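Side-chain contacts in type IV pilus biogenesis protein PilB (Streptococcus sanguinis, PDB 7B7P), which serves as a minor type IV pilin with a direct role in adhesion, joining a pilin module to a metal-binding von Willebrand factor A-like module: residues G187-R191 with M192-R196; Q406-F409 with S410-K414; V200-I203 with K204-E208; P258-G261 with L262-M266; A150-T153 with D154-G158. All coordinates share one frame; numbering follows the deposited sequence.

How the interactions relate
Each contact is local, linking neighbours within one continuous run of chain, and the five follow one another in series without nesting or crossing. Interaction 5 comes first, where the Arg152 side chain bonds to the loop between strand 148-152 and strand 162-169. Interaction 1 closes the turn that starts helix 191-209, and interaction 3 lies further along that helix. Interaction 4 opens helix 258-270, with its nearest atoms about 13 Å from those of interaction 1. Interaction 2, on helix 402-424, comes last in sequence yet packs on interactions 1 and 3, though not on interaction 4: Phe409 meets Leu195 of interaction 1 and Met202 of interaction 3.

Interaction 1: residues G187-R191 with M192-R196; sequences GNESR and MDILR
Ser190 and Asp193 hold each other in a capping box, the reciprocal motif that starts helix 191-209 in the von Willebrand factor A-like part of the chain. Ser190 OG accepts from Asp193 N at 2.8 Å in a nearly straight bond (165°), and in the reverse direction Ser190 N donates to Asp193 OD2 at 3.1 Å. This second bond reaches the carboxylate on its anti side, 32° out of its plane. Serine suits the N-cap because its short hydroxyl, set between its own backbone N and carbonyl carbon (chi1 79°), can turn forward to an amide that the first helical turn leaves without a carbonyl. Aspartate three residues on is just long enough to reach back, and its negative charge probably suits the positive end of the helix dipole.

Around the box, Glu189 lays its CB against Asp193 CB at 3.7 Å and crosses Ile194 at about a right angle, while its carboxylate turns to Lys197 in a salt bridge. Arg191 sends an extended side chain away from the turn to salt bridges with Asp284, a magnesium-binding residue, and Glu376; the arginine next to the cap thus starts from an ordered helix end, its side chain reaching the metal site. The helix proper begins as Ile194 N donates to Ser190 O at 3.0 Å.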
loop_
_atom_site.group_PDB
_atom_site.type_symbol
_atom_site.label_atom_id
_atom_site.label_comp_id
_atom_site.label_asym_id
_atom_site.label_seq_id
_atom_site.Cartn_x
_atom_site.Cartn_y
_atom_site.Cartn_z
ATOM N N GLY A 187 -7.192 -5.046 -34.723
ATOM C CA GLY A 187 -5.745 -5.044 -34.803
ATOM C C GLY A 187 -5.048 -5.031 -33.469
ATOM O O GLY A 187 -3.813 -5.070 -33.424
ATOM N N ASN A 188 -5.808 -5.017 -32.377
ATOM C CA ASN A 188 -5.289 -4.648 -31.074
ATOM C C ASN A 188 -4.410 -5.750 -30.494
ATOM O O ASN A 188 -4.388 -6.891 -30.964
ATOM C CB ASN A 188 -6.438 -4.325 -30.122
ATOM C CG ASN A 188 -7.367 -3.258 -30.678
ATOM O OD1 ASN A 188 -8.564 -3.488 -30.827
ATOM N ND2 ASN A 188 -6.812 -2.086 -30.997
ATOM N N GLU A 189 -3.653 -5.366 -29.471
ATOM C CA GLU A 189 -2.949 -6.322 -28.634
ATOM C C GLU A 189 -3.938 -7.084 -27.750
ATOM O O GLU A 189 -5.032 -6.602 -27.449
ATOM C CB GLU A 189 -1.927 -5.594 -27.763
ATOM C CG GLU A 189 -1.005 -4.654 -28.514
ATOM C CD GLU A 189 -0.257 -3.700 -27.582
ATOM O OE1 GLU A 189 -0.833 -2.645 -27.203
ATOM O OE2 GLU A 189 0.910 -3.999 -27.224
ATOM N N SER A 190 -3.553 -8.293 -27.354
ATOM C CA SER A 190 -4.320 -9.047 -26.368
ATOM C C SER A 190 -4.149 -8.441 -24.979
ATOM O O SER A 190 -3.193 -7.704 -24.698
ATOM C CB SER A 190 -3.872 -10.509 -26.326
ATOM O OG SER A 190 -2.672 -10.610 -25.566
ATOM N N ARG A 191 -5.094 -8.773 -24.097
ATOM C CA ARG A 191 -4.971 -8.378 -22.699
ATOM C C ARG A 191 -3.647 -8.850 -22.126
ATOM O O ARG A 191 -2.953 -8.093 -21.436
ATOM C CB ARG A 191 -6.140 -8.941 -21.888
ATOM C CG ARG A 191 -7.489 -8.419 -22.342
ATOM C CD ARG A 191 -8.639 -9.205 -21.713
ATOM N NE ARG A 191 -9.910 -8.861 -22.339
ATOM C CZ ARG A 191 -11.098 -9.258 -21.897
ATOM N NH1 ARG A 191 -11.196 -10.024 -20.807
ATOM N NH2 ARG A 191 -12.188 -8.897 -22.548
ATOM N N MET A 192 -3.262 -10.091 -22.426
ATOM C CA MET A 192 -1.969 -10.573 -21.951
ATOM C C MET A 192 -0.810 -9.759 -22.530
ATOM O O MET A 192 0.141 -9.439 -21.806
ATOM C CB MET A 192 -1.791 -12.057 -22.275
ATOM C CG MET A 192 -0.648 -12.648 -21.467
ATOM S SD MET A 192 -0.928 -12.430 -19.671
ATOM C CE MET A 192 -2.134 -13.753 -19.455
ATOM N N ASP A 193 -0.867 -9.413 -23.826
ATOM C CA ASP A 193 0.179 -8.565 -24.403
ATOM C C ASP A 193 0.314 -7.283 -23.599
ATOM O O ASP A 193 1.415 -6.903 -23.189
ATOM C CB ASP A 193 -0.119 -8.238 -25.874
ATOM C CG ASP A 193 -0.022 -9.455 -26.777
ATOM O OD1 ASP A 193 0.804 -10.344 -26.479
ATOM O OD2 ASP A 193 -0.768 -9.517 -27.787
ATOM N N ILE A 194 -0.815 -6.630 -23.313
ATOM C CA ILE A 194 -0.745 -5.366 -22.592
ATOM C C ILE A 194 -0.255 -5.593 -21.165
ATOM O O ILE A 194 0.543 -4.804 -20.633
ATOM C CB ILE A 194 -2.112 -4.657 -22.640
ATOM C CG1 ILE A 194 -2.529 -4.425 -24.090
ATOM C CG2 ILE A 194 -2.069 -3.338 -21.880
ATOM C CD1 ILE A 194 -3.872 -3.801 -24.241
ATOM N N LEU A 195 -0.690 -6.694 -20.539
ATOM C CA LEU A 195 -0.277 -6.981 -19.172
ATOM C C LEU A 195 1.225 -7.221 -19.083
ATOM O O LEU A 195 1.888 -6.727 -18.163
ATOM C CB LEU A 195 -1.047 -8.186 -18.629
ATOM C CG LEU A 195 -0.677 -8.545 -17.184
ATOM C CD1 LEU A 195 -0.705 -7.314 -16.249
ATOM C CD2 LEU A 195 -1.598 -9.660 -16.670
ATOM N N ARG A 196 1.778 -7.995 -20.018
ATOM C CA ARG A 196 3.230 -8.184 -20.049
ATOM C C ARG A 196 3.968 -6.845 -20.056
ATOM O O ARG A 196 4.809 -6.579 -19.186
ATOM C CB ARG A 196 3.624 -9.001 -21.267
ATOM C CG ARG A 196 3.216 -10.431 -21.218
ATOM C CD ARG A 196 3.811 -11.080 -22.412
ATOM N NE ARG A 196 3.085 -12.242 -22.906
ATOM C CZ ARG A 196 3.380 -13.488 -22.555
ATOM N NH1 ARG A 196 4.352 -13.700 -21.680
ATOM N NH2 ARG A 196 2.704 -14.513 -23.070
#

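Interaction 2: residues Q406-F409 with S410-K414; sequences QKTF and SDIKK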
loop_
_atom_site.group_PDB
_atom_site.type_symbol
_atom_site.label_atom_id
_atom_site.label_comp_id
_atom_site.label_asym_id
_atom_site.label_seq_id
_atom_site.Cartn_x
_atom_site.Cartn_y
_atom_site.Cartn_z
ATOM N N GLN A 406 -1.635 1.178 -16.514
ATOM C CA GLN A 406 -0.359 1.784 -16.139
ATOM C C GLN A 406 -0.520 2.786 -14.991
ATOM O O GLN A 406 0.333 2.865 -14.097
ATOM C CB GLN A 406 0.274 2.439 -17.359
ATOM C CG GLN A 406 1.666 2.973 -17.127
ATOM C CD GLN A 406 2.196 3.702 -18.347
ATOM O OE1 GLN A 406 2.400 3.102 -19.407
ATOM N NE2 GLN A 406 2.399 5.009 -18.210
ATOM N N LYS A 407 -1.626 3.528 -14.969
ATOM C CA LYS A 407 -1.863 4.418 -13.839
ATOM C C LYS A 407 -2.091 3.633 -12.543
ATOM O O LYS A 407 -1.550 4.001 -11.489
ATOM C CB LYS A 407 -3.042 5.348 -14.126
ATOM C CG LYS A 407 -3.283 6.356 -12.997
ATOM C CD LYS A 407 -4.700 6.907 -13.006
ATOM C CE LYS A 407 -4.798 8.230 -12.231
ATOM N NZ LYS A 407 -6.057 9.008 -12.522
ATOM N N THR A 408 -2.899 2.563 -12.596
ATOM C CA THR A 408 -3.128 1.736 -11.408
ATOM C C THR A 408 -1.822 1.147 -10.883
ATOM O O THR A 408 -1.571 1.150 -9.668
ATOM C CB THR A 408 -4.119 0.609 -11.721
ATOM O OG1 THR A 408 -5.362 1.165 -12.164
ATOM C CG2 THR A 408 -4.359 -0.241 -10.477
ATOM N N PHE A 409 -0.972 0.645 -11.782
ATOM C CA PHE A 409 0.330 0.147 -11.350
ATOM C C PHE A 409 1.146 1.252 -10.674
ATOM O O PHE A 409 1.676 1.060 -9.571
ATOM C CB PHE A 409 1.067 -0.467 -12.539
ATOM C CG PHE A 409 0.692 -1.908 -12.802
ATOM C CD1 PHE A 409 0.264 -2.731 -11.755
ATOM C CD2 PHE A 409 0.777 -2.451 -14.077
ATOM C CE1 PHE A 409 -0.076 -4.064 -11.987
ATOM C CE2 PHE A 409 0.447 -3.767 -14.313
ATOM C CZ PHE A 409 0.013 -4.582 -13.261
ATOM N N SER A 410 1.202 2.440 -11.291
ATOM C CA SER A 410 1.981 3.540 -10.717
ATOM C C SER A 410 1.444 3.938 -9.348
ATOM O O SER A 410 2.206 4.148 -8.398
ATOM C CB SER A 410 1.972 4.741 -11.667
ATOM O OG SER A 410 2.010 5.969 -10.942
ATOM N N ASP A 411 0.124 4.043 -9.225
ATOM C CA ASP A 411 -0.479 4.362 -7.938
ATOM C C ASP A 411 -0.128 3.317 -6.880
ATOM O O ASP A 411 0.089 3.661 -5.712
ATOM C CB ASP A 411 -2.000 4.489 -8.090
ATOM C CG ASP A 411 -2.413 5.730 -8.901
ATOM O OD1 ASP A 411 -1.667 6.741 -8.886
ATOM O OD2 ASP A 411 -3.485 5.703 -9.551
ATOM N N ILE A 412 -0.065 2.036 -7.265
ATOM C CA ILE A 412 0.260 1.003 -6.285
ATOM C C ILE A 412 1.704 1.157 -5.822
ATOM O O ILE A 412 1.993 1.073 -4.621
ATOM C CB ILE A 412 -0.020 -0.405 -6.860
ATOM C CG1 ILE A 412 -1.525 -0.627 -7.018
ATOM C CG2 ILE A 412 0.563 -1.490 -5.962
ATOM C CD1 ILE A 412 -1.880 -1.854 -7.829
ATOM N N LYS A 413 2.621 1.425 -6.756
ATOM C CA LYS A 413 3.993 1.769 -6.387
ATOM C C LYS A 413 4.022 2.954 -5.426
ATOM O O LYS A 413 4.635 2.885 -4.354
ATOM C CB LYS A 413 4.813 2.077 -7.639
ATOM C CG LYS A 413 6.287 2.424 -7.384
ATOM C CD LYS A 413 6.547 3.940 -7.355
ATOM C CE LYS A 413 8.013 4.256 -7.107
ATOM N NZ LYS A 413 8.182 5.606 -6.505
ATOM N N LYS A 414 3.354 4.050 -5.791
ATOM C CA LYS A 414 3.346 5.230 -4.928
ATOM C C LYS A 414 2.851 4.893 -3.522
ATOM O O LYS A 414 3.343 5.440 -2.528
ATOM C CB LYS A 414 2.472 6.332 -5.544
ATOM C CG LYS A 414 3.098 7.110 -6.710
ATOM C CD LYS A 414 2.093 8.132 -7.245
ATOM C CE LYS A 414 2.739 9.176 -8.149
ATOM N NZ LYS A 414 2.787 8.783 -9.592
#
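Thr408 and Ile412 meet one turn apart on the buried side of helix 402-424, where methyl CG2 of the threonine lies 4.0 Å from CD1 of the isoleucine and the two side chains pass at a slant. Ile412 CG1, anti to its own carbonyl carbon (chi1 -69°), runs back along the helix and rests 3.2 Å from Thr408 O, covering a carbonyl that already accepts from Ile412 N. A beta-branched pair suits this face: isoleucine offers only hydrocarbon, and threonine adds a methyl while its OG1 is satisfied by Ala404 O, a bond within the helix.

The other side is looser and more polar. Lys407 stretches out in an extended chain, and Asp411 OD2 lies against its methylene part, 3.5 Å from CG. The charged ends do not meet, since Lys407 NZ stays 5.1 Å from Asp411 OD2; any attraction between them is probably weak and screened by solvent. Next to this pair, Lys414 curls back so that NZ donates to Ser410 OG at 3.2 Å. Small serine leaves room for that return, and long lysines can keep their ammonium groups at the surface.

Backbone bonds such as Asp411 N to Lys407 O, 2.8 Å, keep these one-turn spacings regular. Phe409 and Ile412 both turn to Met202 of helix 191-209 and to Ile368 of strand 364-370, while Thr408 also touches Ile368; Gln406 reaches Lys198, and Lys413 lies on Asp205, so helix 402-424 packs on both the neighbouring helix and the sheet.

Interaction 3: residues V200-I203 with K204-E208; sequences VIMI and KDLAE
Met202 O accepts from Leu206 N at 2.8 Å, an ordinary bond of helix 191-209, and the same carbonyl oxygen also touches the leucine side chain, 3.4 Å from Leu206 CG. Further out, Met202 SD packs on Leu206 CG at 3.9 Å, the side chains running at an angle to each other. The methionine reaches this point by leaving with CG anti to its backbone N (chi1 162°) and then bending at chi2 and chi3. Its flexible thioether can fit between unlike neighbours, touching Phe166 of strand 162-169 while its other side faces helix 402-424, and branched Leu206 packs against Phe166 and Ile212.

Toward the outer side, Lys204 runs alongside Val200, both pointing the same way. Its CG and CD pass over Val200 O, each at 3.7 Å, and NZ comes to 3.8 Å from Val200 CG1. Here lysine acts largely through its methylenes, which extend the apolar surface that Val200 shares with Ile241 of helix 238-245.

The chemistry is thus that of an amphipathic helix: sulfur and hydrocarbon exclude water on the side facing the sheet and helix 402-424, with dispersion rather than charge holding the pairs, whereas the exposed lysine can keep its ammonium group hydrated.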
loop_
_atom_site.group_PDB
_atom_site.type_symbol
_atom_site.label_atom_id
_atom_site.label_comp_id
_atom_site.label_asym_id
_atom_site.label_seq_id
_atom_site.Cartn_x
_atom_site.Cartn_y
_atom_site.Cartn_z
ATOM N N VAL A 200 6.115 -5.141 -16.736
ATOM C CA VAL A 200 7.537 -4.813 -16.880
ATOM C C VAL A 200 7.802 -3.387 -16.400
ATOM O O VAL A 200 8.717 -3.140 -15.603
ATOM C CB VAL A 200 7.994 -5.016 -18.337
ATOM C CG1 VAL A 200 9.434 -4.517 -18.525
ATOM C CG2 VAL A 200 7.903 -6.480 -18.726
ATOM N N ILE A 201 6.979 -2.429 -16.851
ATOM C CA ILE A 201 7.082 -1.048 -16.370
ATOM C C ILE A 201 6.937 -0.993 -14.852
ATOM O O ILE A 201 7.690 -0.291 -14.162
ATOM C CB ILE A 201 6.037 -0.160 -17.071
ATOM C CG1 ILE A 201 6.322 -0.075 -18.575
ATOM C CG2 ILE A 201 5.985 1.235 -16.451
ATOM C CD1 ILE A 201 5.501 0.974 -19.283
ATOM N N MET A 202 5.964 -1.735 -14.306
ATOM C CA MET A 202 5.699 -1.678 -12.868
ATOM C C MET A 202 6.891 -2.192 -12.063
ATOM O O MET A 202 7.180 -1.680 -10.973
ATOM C CB MET A 202 4.422 -2.474 -12.547
ATOM C CG MET A 202 4.236 -2.880 -11.105
ATOM S SD MET A 202 4.122 -1.477 -9.976
ATOM C CE MET A 202 2.757 -1.988 -8.919
ATOM N N ILE A 203 7.604 -3.188 -12.598
ATOM C CA ILE A 203 8.787 -3.723 -11.922
ATOM C C ILE A 203 9.893 -2.667 -11.848
ATOM O O ILE A 203 10.478 -2.425 -10.784
ATOM C CB ILE A 203 9.279 -4.997 -12.635
ATOM C CG1 ILE A 203 8.357 -6.184 -12.347
ATOM C CG2 ILE A 203 10.724 -5.307 -12.227
ATOM C CD1 ILE A 203 8.148 -6.476 -10.881
ATOM N N LYS A 204 10.209 -2.032 -12.983
ATOM C CA LYS A 204 11.227 -0.987 -12.970
ATOM C C LYS A 204 10.840 0.141 -12.023
ATOM O O LYS A 204 11.697 0.708 -11.334
ATOM C CB LYS A 204 11.456 -0.455 -14.381
ATOM C CG LYS A 204 12.009 -1.496 -15.348
ATOM C CD LYS A 204 11.651 -1.155 -16.799
ATOM C CE LYS A 204 12.759 -1.574 -17.757
ATOM N NZ LYS A 204 12.216 -2.036 -19.065
ATOM N N ASP A 205 9.543 0.454 -11.941
ATOM C CA ASP A 205 9.101 1.474 -10.998
ATOM C C ASP A 205 9.270 1.014 -9.550
ATOM O O ASP A 205 9.689 1.802 -8.694
ATOM C CB ASP A 205 7.649 1.859 -11.290
ATOM C CG ASP A 205 7.305 3.245 -10.783
ATOM O OD1 ASP A 205 8.254 4.032 -10.543
ATOM O OD2 ASP A 205 6.097 3.553 -10.624
ATOM N N LEU A 206 8.948 -0.254 -9.252
ATOM C CA LEU A 206 9.162 -0.773 -7.899
ATOM C C LEU A 206 10.643 -0.782 -7.536
ATOM O O LEU A 206 11.003 -0.515 -6.382
ATOM C CB LEU A 206 8.592 -2.184 -7.763
ATOM C CG LEU A 206 7.078 -2.365 -7.635
ATOM C CD1 LEU A 206 6.778 -3.839 -7.489
ATOM C CD2 LEU A 206 6.502 -1.576 -6.479
ATOM N N ALA A 207 11.513 -1.090 -8.509
ATOM C CA ALA A 207 12.954 -1.125 -8.263
ATOM C C ALA A 207 13.442 0.128 -7.539
ATOM O O ALA A 207 14.255 0.041 -6.611
ATOM C CB ALA A 207 13.705 -1.305 -9.584
ATOM N N GLU A 208 12.903 1.294 -7.905
ATOM C CA GLU A 208 13.392 2.561 -7.360
ATOM C C GLU A 208 13.242 2.635 -5.845
ATOM O O GLU A 208 14.072 3.249 -5.165
ATOM C CB GLU A 208 12.658 3.720 -8.023
ATOM C CG GLU A 208 13.014 3.918 -9.476
ATOM C CD GLU A 208 12.108 4.930 -10.142
ATOM O OE1 GLU A 208 12.106 4.993 -11.395
ATOM O OE2 GLU A 208 11.392 5.656 -9.405
#

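Interaction 4: residues P258-G261 with L262-M266; sequences PGDG and LRYGM
A buried salt bridge between Asp260 and Arg263 marks the first turns of helix 258-270 in the von Willebrand factor A-like fold. The arginine grips side-on with two nitrogens that share one oxygen: NH2 lies 2.9 Å and NE 3.0 Å from Asp260 OD1. That oxygen sits only 2° from the guanidinium plane, although the carboxylate itself is turned by 36°. A bend at chi3 (66°) folds Arg263 back toward the aspartate, and its NH1 goes on to Ser322 O.

Asp260 OD2 serves other partners, accepting from Ala223 N and from a water at 2.6 Å that also bonds to Tyr264 OH at 3.0 Å. The tyrosine ring stands nearly perpendicular to the carboxylate, with CE1 3.5 Å from Asp260 OD1. Tyrosine suits this place, giving the interior a broad ring and the water a hydroxyl. Gly259, Gly261 and Gly265 keep the surrounding helix surface slim, and Pro258 fits the first turn, where its missing N-H costs no helical bond.

With both oxygens engaged, the aspartate is held in position and rotation. The buried arginine and the donors at OD2 would probably stabilise its negative charge, and the carboxylate in turn would offset the guanidinium's.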
loop_
_atom_site.group_PDB
_atom_site.type_symbol
_atom_site.label_atom_id
_atom_site.label_comp_id
_atom_site.label_asym_id
_atom_site.label_seq_id
_atom_site.Cartn_x
_atom_site.Cartn_y
_atom_site.Cartn_z
ATOM N N PRO A 258 -9.537 -17.442 -8.773
ATOM C CA PRO A 258 -8.706 -16.490 -8.020
ATOM C C PRO A 258 -8.323 -16.982 -6.630
ATOM O O PRO A 258 -7.221 -16.674 -6.147
ATOM C CB PRO A 258 -9.586 -15.226 -7.968
ATOM C CG PRO A 258 -10.988 -15.736 -8.065
ATOM C CD PRO A 258 -10.927 -16.961 -8.947
ATOM N N GLY A 259 -9.191 -17.744 -5.967
ATOM C CA GLY A 259 -8.811 -18.315 -4.682
ATOM C C GLY A 259 -7.510 -19.097 -4.743
ATOM O O GLY A 259 -6.631 -18.933 -3.885
ATOM N N ASP A 260 -7.349 -19.957 -5.765
ATOM C CA ASP A 260 -6.115 -20.741 -5.817
ATOM C C ASP A 260 -4.917 -19.840 -6.101
ATOM O O ASP A 260 -3.846 -20.014 -5.504
ATOM C CB ASP A 260 -6.215 -21.883 -6.839
ATOM C CG ASP A 260 -5.211 -23.032 -6.553
ATOM O OD1 ASP A 260 -4.759 -23.194 -5.404
ATOM O OD2 ASP A 260 -4.832 -23.763 -7.493
ATOM N N GLY A 261 -5.081 -18.852 -6.988
ATOM C CA GLY A 261 -3.994 -17.926 -7.224
ATOM C C GLY A 261 -3.587 -17.211 -5.952
ATOM O O GLY A 261 -2.392 -17.059 -5.661
ATOM N N LEU A 262 -4.586 -16.778 -5.170
ATOM C CA LEU A 262 -4.330 -16.061 -3.930
ATOM C C LEU A 262 -3.650 -16.964 -2.912
ATOM O O LEU A 262 -2.812 -16.502 -2.121
ATOM C CB LEU A 262 -5.646 -15.503 -3.371
ATOM C CG LEU A 262 -5.484 -14.618 -2.122
ATOM C CD1 LEU A 262 -4.773 -13.291 -2.462
ATOM C CD2 LEU A 262 -6.820 -14.353 -1.458
ATOM N N ARG A 263 -4.007 -18.251 -2.915
ATOM C CA ARG A 263 -3.364 -19.199 -2.014
ATOM C C ARG A 263 -1.875 -19.287 -2.305
ATOM O O ARG A 263 -1.045 -19.186 -1.394
ATOM C CB ARG A 263 -4.029 -20.579 -2.126
ATOM C CG ARG A 263 -3.358 -21.655 -1.260
ATOM C CD ARG A 263 -4.229 -22.911 -1.173
ATOM N NE ARG A 263 -4.375 -23.616 -2.457
ATOM C CZ ARG A 263 -4.310 -24.945 -2.568
ATOM N NH1 ARG A 263 -4.094 -25.685 -1.481
ATOM N NH2 ARG A 263 -4.459 -25.536 -3.746
ATOM N N TYR A 264 -1.514 -19.478 -3.577
ATOM C CA TYR A 264 -0.095 -19.535 -3.917
ATOM C C TYR A 264 0.601 -18.233 -3.539
ATOM O O TYR A 264 1.670 -18.247 -2.920
ATOM C CB TYR A 264 0.079 -19.811 -5.398
ATOM C CG TYR A 264 -0.060 -21.272 -5.802
ATOM C CD1 TYR A 264 -1.175 -22.016 -5.427
ATOM C CD2 TYR A 264 0.905 -21.889 -6.598
ATOM C CE1 TYR A 264 -1.323 -23.326 -5.818
ATOM C CE2 TYR A 264 0.768 -23.207 -6.993
ATOM C CZ TYR A 264 -0.349 -23.919 -6.603
ATOM O OH TYR A 264 -0.515 -25.233 -6.980
ATOM N N GLY A 265 -0.021 -17.096 -3.867
ATOM C CA GLY A 265 0.565 -15.817 -3.513
ATOM C C GLY A 265 0.823 -15.677 -2.034
ATOM O O GLY A 265 1.937 -15.359 -1.615
ATOM N N MET A 266 -0.198 -15.940 -1.212
ATOM C CA MET A 266 -0.065 -15.663 0.218
ATOM C C MET A 266 0.900 -16.625 0.908
ATOM O O MET A 266 1.632 -16.218 1.823
ATOM C CB MET A 266 -1.433 -15.703 0.906
ATOM C CG MET A 266 -2.366 -14.585 0.459
ATOM S SD MET A 266 -3.838 -14.489 1.476
ATOM C CE MET A 266 -4.343 -12.770 1.199
HETATM O O HOH W 1 -3.450 -25.959 -7.081
#

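Interaction 5: residues A150-T153 with D154-G158; sequences AYRT and DPIQG
Arg152 reaches over the loop that follows its strand, and its CB, CD, NE and NH2 all meet the chain just beyond. CB starts 3.6 Å from Asp154 O. The chain then leaves with CG beside the backbone N and bends at chi3 (65°), which brings CD to 3.5 Å from Ile156 CG2, the two side chains crossing at about a right angle. NE lies 3.4 Å from the same methyl and makes a weak hydrogen bond to Asp154 O at 3.2 Å.

At the tip, NH2 donates to Pro155 O at 3.1 Å with a fairly straight N-H (162°). The carbonyl oxygen lies at the guanidinium edge, near its plane, yet the nitrogen approaches from above the carbonyl plane rather than along a lone pair. Asp154 OD1 sits over one guanidinium face, a long 3.9 Å from NH2: the charges attract, but no N-H points at the oxygen. Gln157 OE1 is also nearby, 3.6 Å from NH2. The remaining nitrogen, NH1, bonds to Glu51 O.

Arginine suits this place because it has the length to reach along the loop and several N-H groups for carbonyls facing different ways. Ile156 supplies a methyl for its aliphatic part, and Asp154 brings a negative charge near it, probably a modest attraction at the surface.

The loop leads from the sheet of strands 148-152, 32-36 and 53-57 to strand 162-169 of the von Willebrand factor A-like part, so the arginine holds the start of the connection between what are probably the two modules.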
loop_
_atom_site.group_PDB
_atom_site.type_symbol
_atom_site.label_atom_id
_atom_site.label_comp_id
_atom_site.label_asym_id
_atom_site.label_seq_id
_atom_site.Cartn_x
_atom_site.Cartn_y
_atom_site.Cartn_z
ATOM N N ALA A 150 8.640 15.911 13.564
ATOM C CA ALA A 150 9.816 15.055 13.539
ATOM C C ALA A 150 10.389 15.063 12.133
ATOM O O ALA A 150 9.638 15.039 11.154
ATOM C CB ALA A 150 9.468 13.635 13.963
ATOM N N TYR A 151 11.715 15.098 12.026
ATOM C CA TYR A 151 12.328 15.319 10.727
ATOM C C TYR A 151 13.710 14.694 10.669
ATOM O O TYR A 151 14.335 14.411 11.692
ATOM C CB TYR A 151 12.451 16.810 10.416
ATOM C CG TYR A 151 13.451 17.522 11.301
ATOM C CD1 TYR A 151 13.117 17.876 12.601
ATOM C CD2 TYR A 151 14.727 17.844 10.837
ATOM C CE1 TYR A 151 14.016 18.533 13.418
ATOM C CE2 TYR A 151 15.647 18.505 11.657
ATOM C CZ TYR A 151 15.278 18.841 12.949
ATOM O OH TYR A 151 16.152 19.491 13.791
ATOM N N ARG A 152 14.192 14.526 9.447
ATOM C CA ARG A 152 15.573 14.164 9.187
ATOM C C ARG A 152 16.122 15.062 8.089
ATOM O O ARG A 152 15.377 15.603 7.269
ATOM C CB ARG A 152 15.713 12.690 8.775
ATOM C CG ARG A 152 15.541 11.716 9.928
ATOM C CD ARG A 152 15.584 10.273 9.445
ATOM N NE ARG A 152 16.890 9.919 8.904
ATOM C CZ ARG A 152 17.943 9.600 9.649
ATOM N NH1 ARG A 152 17.850 9.593 10.972
ATOM N NH2 ARG A 152 19.089 9.292 9.068
ATOM N N THR A 153 17.446 15.205 8.080
ATOM C CA THR A 153 18.143 15.997 7.077
ATOM C C THR A 153 18.943 15.152 6.096
ATOM O O THR A 153 19.464 15.694 5.113
ATOM C CB THR A 153 19.070 17.005 7.768
ATOM O OG1 THR A 153 19.661 16.393 8.923
ATOM C CG2 THR A 153 18.272 18.215 8.217
ATOM N N ASP A 154 19.043 13.850 6.334
ATOM C CA ASP A 154 19.730 12.875 5.502
ATOM C C ASP A 154 18.842 11.636 5.423
ATOM O O ASP A 154 18.078 11.370 6.357
ATOM C CB ASP A 154 21.106 12.515 6.091
ATOM C CG ASP A 154 21.082 12.402 7.623
ATOM O OD1 ASP A 154 20.159 12.960 8.267
ATOM O OD2 ASP A 154 21.999 11.770 8.190
ATOM N N PRO A 155 18.923 10.873 4.330
ATOM C CA PRO A 155 17.990 9.749 4.159
ATOM C C PRO A 155 18.091 8.755 5.305
ATOM O O PRO A 155 19.084 8.705 6.035
ATOM C CB PRO A 155 18.432 9.111 2.837
ATOM C CG PRO A 155 19.280 10.137 2.170
ATOM C CD PRO A 155 19.937 10.901 3.266
ATOM N N ILE A 156 17.033 7.963 5.466
ATOM C CA ILE A 156 17.047 6.876 6.440
ATOM C C ILE A 156 17.801 5.707 5.797
ATOM O O ILE A 156 17.451 5.245 4.714
ATOM C CB ILE A 156 15.619 6.500 6.887
ATOM C CG1 ILE A 156 14.811 5.691 5.859
ATOM C CG2 ILE A 156 14.822 7.745 7.204
ATOM C CD1 ILE A 156 15.076 4.208 5.915
ATOM N N GLN A 157 18.903 5.306 6.436
ATOM C CA GLN A 157 19.849 4.355 5.843
ATOM C C GLN A 157 19.580 2.978 6.452
ATOM O O GLN A 157 19.820 2.739 7.638
ATOM C CB GLN A 157 21.299 4.828 6.023
ATOM C CG GLN A 157 21.947 4.769 7.440
ATOM C CD GLN A 157 21.381 5.773 8.459
ATOM O OE1 GLN A 157 20.169 5.852 8.675
ATOM N NE2 GLN A 157 22.273 6.533 9.096
ATOM N N GLY A 158 19.052 2.075 5.631
ATOM C CA GLY A 158 18.617 0.780 6.119
ATOM C C GLY A 158 17.120 0.696 6.350
ATOM O O GLY A 158 16.668 0.556 7.493
#